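Local coordinates for uncharacterized protein (Bacteroides fragilis, PDB 3EUR), which is of unknown function but has a thioredoxin-like fold, which suggests, without proving, a role related to thiol-disulfide chemistry, at residues A11-Y16 / T25-P30; E32-F37 / Y118-N123. All coordinates share one frame; numbering follows the deposited sequence.

Contact 1 of 2, residues A11-Y16 / T25-P30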
loop_
_atom_site.group_PDB
_atom_site.type_symbol
_atom_site.label_atom_id
_atom_site.label_comp_id
_atom_site.label_asym_id
_atom_site.label_seq_id
_atom_site.Cartn_x
_atom_site.Cartn_y
_atom_site.Cartn_z
ATOM N N ALA A 11 9.834 -8.079 0.865
ATOM C CA ALA A 11 8.639 -8.062 0.033
ATOM C C ALA A 11 9.039 -8.116 -1.426
ATOM O O ALA A 11 10.086 -7.583 -1.806
ATOM C CB ALA A 11 7.830 -6.797 0.324
ATOM N N LEU A 12 8.167 -8.669 -2.257
ATOM C CA LEU A 12 8.422 -8.742 -3.680
ATOM C C LEU A 12 8.325 -7.393 -4.355
ATOM O O LEU A 12 7.415 -6.611 -4.092
ATOM C CB LEU A 12 7.462 -9.716 -4.349
ATOM C CG LEU A 12 7.835 -11.160 -4.264
ATOM C CD1 LEU A 12 8.967 -11.472 -5.271
ATOM C CD2 LEU A 12 7.977 -11.709 -2.913
ATOM N N ASN A 13 9.275 -7.072 -5.242
ATOM C CA ASN A 13 9.244 -5.822 -5.954
ATOM C C ASN A 13 8.191 -5.800 -7.018
ATOM O O ASN A 13 7.705 -6.856 -7.497
ATOM C CB ASN A 13 10.598 -5.592 -6.597
ATOM C CG ASN A 13 10.892 -4.173 -6.987
ATOM O OD1 ASN A 13 10.309 -3.243 -6.444
ATOM N ND2 ASN A 13 11.914 -3.993 -7.870
ATOM N N PHE A 14 7.811 -4.583 -7.438
ATOM C CA PHE A 14 6.922 -4.349 -8.556
ATOM C C PHE A 14 7.070 -2.920 -9.011
ATOM O O PHE A 14 7.501 -2.077 -8.233
ATOM C CB PHE A 14 5.460 -4.697 -8.177
ATOM C CG PHE A 14 4.941 -3.861 -7.046
ATOM C CD1 PHE A 14 4.410 -2.597 -7.253
ATOM C CD2 PHE A 14 5.042 -4.325 -5.736
ATOM C CE1 PHE A 14 3.990 -1.820 -6.190
ATOM C CE2 PHE A 14 4.598 -3.525 -4.702
ATOM C CZ PHE A 14 4.090 -2.314 -4.933
ATOM N N THR A 15 6.652 -2.669 -10.245
ATOM C CA THR A 15 6.575 -1.343 -10.826
ATOM C C THR A 15 5.162 -0.787 -10.733
ATOM O O THR A 15 4.186 -1.439 -11.102
ATOM C CB THR A 15 7.007 -1.338 -12.297
ATOM O OG1 THR A 15 8.361 -1.737 -12.374
ATOM C CG2 THR A 15 6.875 0.076 -12.918
ATOM N N TYR A 16 5.032 0.404 -10.221
ATOM C CA TYR A 16 3.792 1.133 -10.194
ATOM C C TYR A 16 3.844 2.320 -11.134
ATOM O O TYR A 16 4.925 2.843 -11.426
ATOM C CB TYR A 16 3.426 1.575 -8.765
ATOM C CG TYR A 16 4.359 2.530 -8.114
ATOM C CD1 TYR A 16 4.283 3.871 -8.353
ATOM C CD2 TYR A 16 5.374 2.083 -7.258
ATOM C CE1 TYR A 16 5.160 4.756 -7.772
ATOM C CE2 TYR A 16 6.247 2.968 -6.698
ATOM C CZ TYR A 16 6.143 4.299 -6.955
ATOM O OH TYR A 16 7.038 5.166 -6.381
ATOM N N THR A 25 9.337 1.890 -8.561
ATOM C CA THR A 25 9.245 0.567 -8.029
ATOM C C THR A 25 9.168 0.577 -6.516
ATOM O O THR A 25 9.612 1.506 -5.840
ATOM C CB THR A 25 10.423 -0.333 -8.471
ATOM O OG1 THR A 25 11.573 0.078 -7.736
ATOM C CG2 THR A 25 10.669 -0.256 -10.002
ATOM N N LEU A 26 8.696 -0.526 -5.947
ATOM C CA LEU A 26 8.730 -0.659 -4.469
ATOM C C LEU A 26 10.139 -0.459 -3.929
ATOM O O LEU A 26 10.367 0.253 -2.965
ATOM C CB LEU A 26 8.135 -1.998 -4.041
ATOM C CG LEU A 26 8.147 -2.253 -2.521
ATOM C CD1 LEU A 26 7.257 -1.274 -1.763
ATOM C CD2 LEU A 26 7.803 -3.704 -2.219
ATOM N N TYR A 27 11.120 -1.103 -4.562
ATOM C CA TYR A 27 12.449 -1.097 -3.995
ATOM C C TYR A 27 13.099 0.290 -4.079
ATOM O O TYR A 27 13.981 0.592 -3.303
ATOM C CB TYR A 27 13.357 -2.167 -4.654
ATOM C CG TYR A 27 13.030 -3.581 -4.255
ATOM C CD1 TYR A 27 11.968 -3.915 -3.432
ATOM C CD2 TYR A 27 13.806 -4.615 -4.744
ATOM C CE1 TYR A 27 11.704 -5.234 -3.092
ATOM C CE2 TYR A 27 13.559 -5.933 -4.397
ATOM C CZ TYR A 27 12.481 -6.244 -3.603
ATOM O OH TYR A 27 12.247 -7.569 -3.333
ATOM N N GLN A 28 12.649 1.109 -5.016
ATOM C CA GLN A 28 13.132 2.483 -5.153
ATOM C C GLN A 28 12.428 3.498 -4.209
ATOM O O GLN A 28 12.811 4.650 -4.204
ATOM C CB GLN A 28 12.929 2.959 -6.572
ATOM C CG GLN A 28 13.759 2.233 -7.636
ATOM C CD GLN A 28 13.216 2.451 -9.038
ATOM O OE1 GLN A 28 12.237 3.158 -9.242
ATOM N NE2 GLN A 28 13.858 1.833 -10.008
ATOM N N PHE A 29 11.399 3.064 -3.487
ATOM C CA PHE A 29 10.531 3.965 -2.714
ATOM C C PHE A 29 11.139 4.247 -1.372
ATOM O O PHE A 29 11.243 3.337 -0.554
ATOM C CB PHE A 29 9.179 3.278 -2.563
ATOM C CG PHE A 29 8.112 4.110 -1.907
ATOM C CD1 PHE A 29 7.485 5.108 -2.636
ATOM C CD2 PHE A 29 7.684 3.883 -0.613
ATOM C CE1 PHE A 29 6.462 5.864 -2.065
ATOM C CE2 PHE A 29 6.673 4.617 -0.051
ATOM C CZ PHE A 29 6.044 5.607 -0.783
ATOM N N PRO A 30 11.542 5.498 -1.080
ATOM C CA PRO A 30 12.266 5.732 0.177
ATOM C C PRO A 30 11.365 6.011 1.361
ATOM O O PRO A 30 10.565 6.936 1.294
ATOM C CB PRO A 30 13.130 6.969 -0.168
ATOM C CG PRO A 30 12.257 7.748 -1.120
ATOM C CD PRO A 30 11.551 6.686 -1.962
HETATM O O HOH W 1 13.614 -1.590 -8.471
HETATM O O HOH W 2 11.335 -8.805 -6.262
HETATM O O HOH W 3 9.517 4.318 -6.036
#
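Thr15 and Thr25 face each other as an antiparallel, non-hydrogen-bonded pair, with their CA atoms 4.3 Å apart, at the edge of the mixed sheet of this thioredoxin-like fold. The strand pairing ends there, though the chains stay in contact: the 25-30 segment leaves strand 23-25 through a type I turn from Leu26 to Phe29, while Ala11 to Phe14 approach as an extended loop. One backbone bond spans the junction, Leu26 N to Phe14 O at 3.0 Å, and Thr25 CA also approaches this carbonyl. Just before the turn, Thr25 OG1 accepts from Gln28 N, an ST motif.

Asn13 and Tyr27 carry the polar side-chain contact. With CG anti to its backbone N (chi1 -161°), the Asn13 side chain lies over one face of the Tyr27 ring; amide and ring planes are only 6° apart, a stacked pair, and CB stands 3.5 Å from the ring centroid, a CH-pi contact. Asn13 OD1 accepts from Tyr27 N at 3.0 Å, the donor lying well above the amide plane, while ND2 donates a hydrogen bond to a water that also contacts Thr25 OG1. The amide is thus held from both its oxygen and its nitrogen. Lys10 makes a cation-pi contact with the same tyrosine.

Deeper in, Leu26 CB sits over the Phe14 ring, offset toward its rim and 4.2 Å from the centroid, and Leu26 CD2 meets Ala11 CB. Phe14 and Leu26 continue inward to Ile73 and Leu71 of strand 68-74. The Tyr16 hydroxyl is tied through another water to Thr25 O and lies against Phe29. At the far end of the Tyr27 ring, in its plane, OH donates to Ala11 O over 2.6 Å.

Contact 2 of 2, residues E32-F37 / Y118-N123; sequences EYTLLF and YLLDKN
Leu35 and Leu119 both hold CG anti to the backbone N (chi1 -173° and -175°), and this, together with a chi2 near +60° in each, brings their CD1 methyls into a contact of 4.2 Å on one face of the central sheet. This is the antiparallel pairing of strands 33-37 and 118-120 in the thioredoxin-like fold, with segment axes 4.8 Å apart and 161° between their directions. The two leucines form a non-hydrogen-bonded pair, flanked by the hydrogen-bonded pairs Thr34 with Leu120 and Leu36 with Tyr118.

Each flanking pair has two reciprocal backbone bonds: Leu120 N to Thr34 O and Thr34 N to Leu120 O in one, Tyr118 N to Leu36 O and Leu36 N to Tyr118 O in the other, all spanning 2.8 to 2.9 Å. CA-H...O contacts from Tyr33, Leu35 and Leu119 supplement this ladder.

On the face of Leu35 and Leu119, Leu119 CD1 also touches Tyr33 CB, and helix 133-141 packs here through Val136, Tyr139 and Leu140. Leu53 of helix 44-55 joins them against Leu35. The other face bears Thr34, Leu36, Tyr118 and Leu120: Leu36 CB stands 4.1 Å from Tyr118 CB, and the Tyr118 ring makes an edge-to-face contact with Tyr109.

Beyond Leu120 the direct ladder gives way to water. One molecule accepts a hydrogen bond from Lys122 N and donates to Glu32 O, bridging two backbone atoms that lie close but at a poor angle for a direct bond. Asp121 OD1 accepts from Asn123 N in an Asx turn and also from Thr125 N, shaping the passage to strand 126-131. A second water accepts from Thr34 OG1 and donates to Asp121 O, 2.8 Å from each.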
loop_
_atom_site.group_PDB
_atom_site.type_symbol
_atom_site.label_atom_id
_atom_site.label_comp_id
_atom_site.label_asym_id
_atom_site.label_seq_id
_atom_site.Cartn_x
_atom_site.Cartn_y
_atom_site.Cartn_z
ATOM N N GLU A 32 11.422 5.233 5.986
ATOM C CA GLU A 32 11.798 4.409 7.138
ATOM C C GLU A 32 10.796 3.251 7.304
ATOM O O GLU A 32 11.197 2.135 7.626
ATOM C CB GLU A 32 11.895 5.248 8.394
ATOM C CG GLU A 32 12.392 4.453 9.596
ATOM C CD GLU A 32 12.433 5.244 10.884
ATOM O OE1 GLU A 32 11.577 6.100 11.055
ATOM O OE2 GLU A 32 13.352 4.986 11.706
ATOM N N TYR A 33 9.525 3.549 7.096
ATOM C CA TYR A 33 8.460 2.543 7.065
ATOM C C TYR A 33 7.642 2.772 5.824
ATOM O O TYR A 33 7.157 3.903 5.601
ATOM C CB TYR A 33 7.510 2.679 8.283
ATOM C CG TYR A 33 8.174 2.477 9.593
ATOM C CD1 TYR A 33 8.229 1.224 10.180
ATOM C CD2 TYR A 33 8.737 3.530 10.280
ATOM C CE1 TYR A 33 8.818 1.045 11.416
ATOM C CE2 TYR A 33 9.330 3.358 11.499
ATOM C CZ TYR A 33 9.376 2.121 12.091
ATOM O OH TYR A 33 9.960 1.940 13.312
ATOM N N THR A 34 7.384 1.716 5.044
ATOM C CA THR A 34 6.430 1.781 3.972
ATOM C C THR A 34 5.168 1.023 4.391
ATOM O O THR A 34 5.262 -0.140 4.807
ATOM C CB THR A 34 6.977 1.181 2.651
ATOM O OG1 THR A 34 8.073 1.941 2.190
ATOM C CG2 THR A 34 5.931 1.108 1.588
ATOM N N LEU A 35 4.017 1.668 4.294
ATOM C CA LEU A 35 2.750 1.003 4.473
ATOM C C LEU A 35 2.168 0.737 3.090
ATOM O O LEU A 35 1.728 1.660 2.418
ATOM C CB LEU A 35 1.801 1.844 5.330
ATOM C CG LEU A 35 0.485 1.162 5.726
ATOM C CD1 LEU A 35 0.723 -0.156 6.465
ATOM C CD2 LEU A 35 -0.317 2.148 6.620
ATOM N N LEU A 36 2.316 -0.509 2.645
ATOM C CA LEU A 36 1.844 -0.924 1.362
ATOM C C LEU A 36 0.361 -1.297 1.473
ATOM O O LEU A 36 -0.001 -2.145 2.272
ATOM C CB LEU A 36 2.667 -2.140 0.880
ATOM C CG LEU A 36 2.251 -2.772 -0.448
ATOM C CD1 LEU A 36 2.452 -1.785 -1.590
ATOM C CD2 LEU A 36 3.050 -4.017 -0.711
ATOM N N PHE A 37 -0.452 -0.598 0.703
ATOM C CA PHE A 37 -1.892 -0.675 0.761
ATOM C C PHE A 37 -2.423 -1.171 -0.576
ATOM O O PHE A 37 -2.536 -0.399 -1.512
ATOM C CB PHE A 37 -2.415 0.700 1.179
ATOM C CG PHE A 37 -3.915 0.903 1.101
ATOM C CD1 PHE A 37 -4.849 -0.130 1.211
ATOM C CD2 PHE A 37 -4.409 2.198 1.000
ATOM C CE1 PHE A 37 -6.198 0.137 1.144
ATOM C CE2 PHE A 37 -5.759 2.453 0.933
ATOM C CZ PHE A 37 -6.655 1.423 1.024
ATOM N N TYR A 118 0.531 -4.256 4.211
ATOM C CA TYR A 118 1.833 -4.752 4.656
ATOM C C TYR A 118 2.611 -3.590 5.240
ATOM O O TYR A 118 2.633 -2.526 4.645
ATOM C CB TYR A 118 2.667 -5.355 3.503
ATOM C CG TYR A 118 2.163 -6.625 2.928
ATOM C CD1 TYR A 118 2.861 -7.801 3.176
ATOM C CD2 TYR A 118 1.007 -6.687 2.208
ATOM C CE1 TYR A 118 2.463 -9.008 2.678
ATOM C CE2 TYR A 118 0.541 -7.950 1.693
ATOM C CZ TYR A 118 1.289 -9.089 1.986
ATOM O OH TYR A 118 0.866 -10.331 1.505
ATOM N N LEU A 119 3.260 -3.802 6.380
ATOM C CA LEU A 119 4.173 -2.816 6.935
ATOM C C LEU A 119 5.580 -3.307 6.685
ATOM O O LEU A 119 5.922 -4.437 7.046
ATOM C CB LEU A 119 3.923 -2.591 8.424
ATOM C CG LEU A 119 4.771 -1.476 9.061
ATOM C CD1 LEU A 119 4.406 -0.133 8.582
ATOM C CD2 LEU A 119 4.709 -1.575 10.603
ATOM N N LEU A 120 6.376 -2.464 6.021
ATOM C CA LEU A 120 7.725 -2.799 5.583
ATOM C C LEU A 120 8.741 -1.835 6.200
ATOM O O LEU A 120 8.429 -0.639 6.381
ATOM C CB LEU A 120 7.824 -2.685 4.056
ATOM C CG LEU A 120 6.751 -3.371 3.247
ATOM C CD1 LEU A 120 6.950 -3.118 1.742
ATOM C CD2 LEU A 120 6.645 -4.851 3.518
ATOM N N ASP A 121 9.925 -2.324 6.535
ATOM C CA ASP A 121 10.980 -1.469 7.032
ATOM C C ASP A 121 11.712 -0.778 5.867
ATOM O O ASP A 121 11.296 -0.851 4.716
ATOM C CB ASP A 121 11.924 -2.224 7.999
ATOM C CG ASP A 121 12.948 -3.106 7.322
ATOM O OD1 ASP A 121 13.001 -3.187 6.056
ATOM O OD2 ASP A 121 13.728 -3.700 8.082
ATOM N N LYS A 122 12.800 -0.085 6.201
ATOM C CA LYS A 122 13.492 0.737 5.222
ATOM C C LYS A 122 14.032 -0.067 4.053
ATOM O O LYS A 122 14.181 0.466 2.952
ATOM C CB LYS A 122 14.607 1.572 5.843
ATOM C CG LYS A 122 15.767 0.815 6.374
ATOM C CD LYS A 122 16.814 1.697 6.992
ATOM C CE LYS A 122 18.029 0.910 7.399
ATOM N NZ LYS A 122 19.086 1.779 7.955
ATOM N N ASN A 123 14.359 -1.329 4.312
ATOM C CA ASN A 123 14.882 -2.259 3.307
ATOM C C ASN A 123 13.803 -3.075 2.634
ATOM O O ASN A 123 14.093 -3.968 1.867
ATOM C CB ASN A 123 15.904 -3.184 3.929
ATOM C CG ASN A 123 17.041 -2.448 4.604
ATOM O OD1 ASN A 123 17.403 -2.775 5.785
ATOM N ND2 ASN A 123 17.636 -1.538 3.937
HETATM O O HOH W 4 13.146 0.887 8.956
HETATM O O HOH W 5 10.555 1.394 3.259
#

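Contact 1 closes before contact 2 opens along the chain, and their centres lie about 10 Å apart. Both belong to one mixed sheet: contact 1 is at the side where strands 23-25 and 15-18 pair, contact 2 joins strand 33-38 to 116-120 on the far side of strands 94-97 and 68-74. The loop after strand 23-25 carries the chain from one to the other. They also touch directly, on the face bearing Thr34, Leu36 and Leu120: Phe14 CZ is 3.8 Å from Leu36 CD1, and Leu26 CD1 is 4.0 Å from Leu120 CD1. The N-terminal loop and turn therefore pack over the sheet face opposite helices 44-55 and 133-141.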